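Local atomic coordinates of CCR4-Not complex subunit Caf1 (Schizosaccharomyces pombe, PDB entry 3G0Z), a protein that degrades poly(A) tails of mRNA from the 3' end as the metal-dependent catalytic deadenylase of the CCR4-NOT complex. Residues A[48-53]-A[171-176]. Residues are numbered along the deposited sequence; the frame is centred on the assembly and turned at random.
Sequences VSMDTE and YDFAYL. With ZN (zinc ion), chain B.
The DEDD exonuclease metal site draws three of its four acids from this contact, in which Thr52 joins Asp172 of the helix to the strand that carries Asp51 and Glu53; the fourth, Asp241, comes from helix 238-257. Strand and helix cross at 81°, the segment axes 8.1 Å apart. The side chains of Thr52 and Asp172 lie alongside each other, pointing opposite ways, and Thr52 OG1 donates to Asp172 OD1 over 2.7 Å, meeting that oxygen 42° above the carboxylate plane. Asp172 OD2 lies beside the Met50 carbonyl and Asp51 CA, bonded to neither, and 4.4 Å from Asp51 OD1, a close pair of like charges. Along the strand Met50 and Thr52 point to the helix, whereas Asp51 and Glu53 turn away from it, and this alternation lets a central strand of the RNase H-like sheet face both core and metal site. Asp51 OD2 binds zinc at 2.2 Å and Asp51 OD1 accepts from a water; Asp241 and that water also bind the zinc, and Glu53 OE2 binds at a longer 2.7 Å. A manganese ion also lies close to Asp51, and Asp172 probably serves as a ligand when magnesium occupies the site.

Between strand and helix, further along the strand toward Val48, the contact is apolar. Met50 runs extended until chi3, 41°, bends its methyl aside, so that CE packs 3.7 Å from Asp172 CB and approaches the Phe173 ring obliquely, 3.9 Å from CE1. Leu176 meets Met50 tip to tip, CD1 lying 3.4 Å from SD. With an alanine at Asp172 the Thr52 hydroxyl would probably lose its acceptor and the site one of its four acids.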
loop_
_atom_site.group_PDB
_atom_site.type_symbol
_atom_site.label_atom_id
_atom_site.label_comp_id
_atom_site.label_asym_id
_atom_site.label_seq_id
_atom_site.Cartn_x
_atom_site.Cartn_y
_atom_site.Cartn_z
ATOM N N VAL A 48 -8.211 0.241 -6.916
ATOM C CA VAL A 48 -7.787 -0.028 -5.537
ATOM C C VAL A 48 -6.611 0.868 -5.167
ATOM O O VAL A 48 -5.563 0.815 -5.809
ATOM C CB VAL A 48 -7.369 -1.514 -5.338
ATOM C CG1 VAL A 48 -6.989 -1.784 -3.890
ATOM C CG2 VAL A 48 -8.497 -2.458 -5.781
ATOM N N SER A 49 -6.781 1.686 -4.136
ATOM C CA SER A 49 -5.664 2.465 -3.604
ATOM C C SER A 49 -5.152 1.830 -2.324
ATOM O O SER A 49 -5.923 1.476 -1.428
ATOM C CB SER A 49 -6.063 3.926 -3.357
ATOM O OG SER A 49 -6.466 4.530 -4.576
ATOM N N MET A 50 -3.844 1.683 -2.230
ATOM C CA MET A 50 -3.287 1.009 -1.080
ATOM C C MET A 50 -2.207 1.818 -0.367
ATOM O O MET A 50 -1.472 2.586 -0.978
ATOM C CB MET A 50 -2.706 -0.331 -1.481
ATOM C CG MET A 50 -1.854 -0.917 -0.364
ATOM S SD MET A 50 -0.973 -2.396 -0.844
ATOM C CE MET A 50 -0.433 -1.986 -2.495
ATOM N N ASP A 51 -2.125 1.612 0.940
ATOM C CA ASP A 51 -1.023 2.103 1.722
ATOM C C ASP A 51 -0.665 1.056 2.797
ATOM O O ASP A 51 -1.496 0.199 3.134
ATOM C CB ASP A 51 -1.405 3.413 2.373
ATOM C CG ASP A 51 -0.304 3.941 3.239
ATOM O OD1 ASP A 51 0.716 4.359 2.669
ATOM O OD2 ASP A 51 -0.442 3.893 4.478
ATOM N N THR A 52 0.567 1.090 3.305
ATOM C CA THR A 52 1.002 0.135 4.340
ATOM C C THR A 52 1.714 0.838 5.489
ATOM O O THR A 52 2.313 1.883 5.287
ATOM C CB THR A 52 1.977 -0.950 3.787
ATOM O OG1 THR A 52 3.183 -0.328 3.324
ATOM C CG2 THR A 52 1.346 -1.742 2.647
ATOM N N GLU A 53 1.616 0.272 6.692
ATOM C CA GLU A 53 2.433 0.708 7.823
ATOM C C GLU A 53 3.243 -0.485 8.299
ATOM O O GLU A 53 2.691 -1.558 8.561
ATOM C CB GLU A 53 1.578 1.220 8.991
ATOM C CG GLU A 53 0.817 2.489 8.696
ATOM C CD GLU A 53 1.735 3.681 8.437
ATOM O OE1 GLU A 53 2.971 3.514 8.384
ATOM O OE2 GLU A 53 1.207 4.798 8.278
ATOM N N TYR A 171 7.655 -0.651 -1.534
ATOM C CA TYR A 171 7.396 -1.219 -0.229
ATOM C C TYR A 171 6.016 -1.841 -0.134
ATOM O O TYR A 171 5.862 -2.954 0.371
ATOM C CB TYR A 171 7.574 -0.156 0.844
ATOM C CG TYR A 171 8.986 -0.084 1.381
ATOM C CD1 TYR A 171 9.875 0.889 0.937
ATOM C CD2 TYR A 171 9.435 -1.003 2.322
ATOM C CE1 TYR A 171 11.166 0.950 1.423
ATOM C CE2 TYR A 171 10.722 -0.942 2.821
ATOM C CZ TYR A 171 11.585 0.035 2.367
ATOM O OH TYR A 171 12.874 0.091 2.861
ATOM N N ASP A 172 5.015 -1.123 -0.624
ATOM C CA ASP A 172 3.636 -1.605 -0.583
ATOM C C ASP A 172 3.468 -2.919 -1.340
ATOM O O ASP A 172 2.979 -3.911 -0.781
ATOM C CB ASP A 172 2.676 -0.547 -1.146
ATOM C CG ASP A 172 2.546 0.669 -0.235
ATOM O OD1 ASP A 172 3.243 0.722 0.800
ATOM O OD2 ASP A 172 1.750 1.576 -0.553
ATOM N N PHE A 173 3.854 -2.940 -2.610
ATOM C CA PHE A 173 3.680 -4.163 -3.386
ATOM C C PHE A 173 4.556 -5.298 -2.832
ATOM O O PHE A 173 4.141 -6.442 -2.807
ATOM C CB PHE A 173 3.961 -3.938 -4.867
ATOM C CG PHE A 173 2.918 -3.119 -5.574
ATOM C CD1 PHE A 173 1.581 -3.478 -5.526
ATOM C CD2 PHE A 173 3.282 -2.003 -6.311
ATOM C CE1 PHE A 173 0.625 -2.728 -6.195
ATOM C CE2 PHE A 173 2.326 -1.247 -6.995
ATOM C CZ PHE A 173 0.998 -1.614 -6.929
ATOM N N ALA A 174 5.767 -4.971 -2.394
ATOM C CA ALA A 174 6.667 -5.966 -1.819
ATOM C C ALA A 174 6.044 -6.694 -0.626
ATOM O O ALA A 174 6.164 -7.922 -0.510
ATOM C CB ALA A 174 8.004 -5.328 -1.422
ATOM N N TYR A 175 5.384 -5.952 0.261
ATOM C CA TYR A 175 4.717 -6.587 1.394
ATOM C C TYR A 175 3.581 -7.492 0.951
ATOM O O TYR A 175 3.369 -8.553 1.538
ATOM C CB TYR A 175 4.211 -5.561 2.415
ATOM C CG TYR A 175 5.215 -5.289 3.504
ATOM C CD1 TYR A 175 5.904 -4.072 3.566
ATOM C CD2 TYR A 175 5.507 -6.269 4.458
ATOM C CE1 TYR A 175 6.856 -3.831 4.578
ATOM C CE2 TYR A 175 6.441 -6.038 5.468
ATOM C CZ TYR A 175 7.121 -4.817 5.515
ATOM O OH TYR A 175 8.046 -4.596 6.515
ATOM N N LEU A 176 2.829 -7.074 -0.062
ATOM C CA LEU A 176 1.777 -7.946 -0.575
ATOM C C LEU A 176 2.384 -9.189 -1.212
ATOM O O LEU A 176 1.953 -10.306 -0.926
ATOM C CB LEU A 176 0.875 -7.221 -1.568
ATOM C CG LEU A 176 -0.084 -6.233 -0.897
ATOM C CD1 LEU A 176 -0.993 -5.586 -1.929
ATOM C CD2 LEU A 176 -0.911 -6.927 0.199
HETATM ZN ZN ZN B . 1.011 5.171 5.625
HETATM O O HOH W 1 3.048 4.939 4.170
#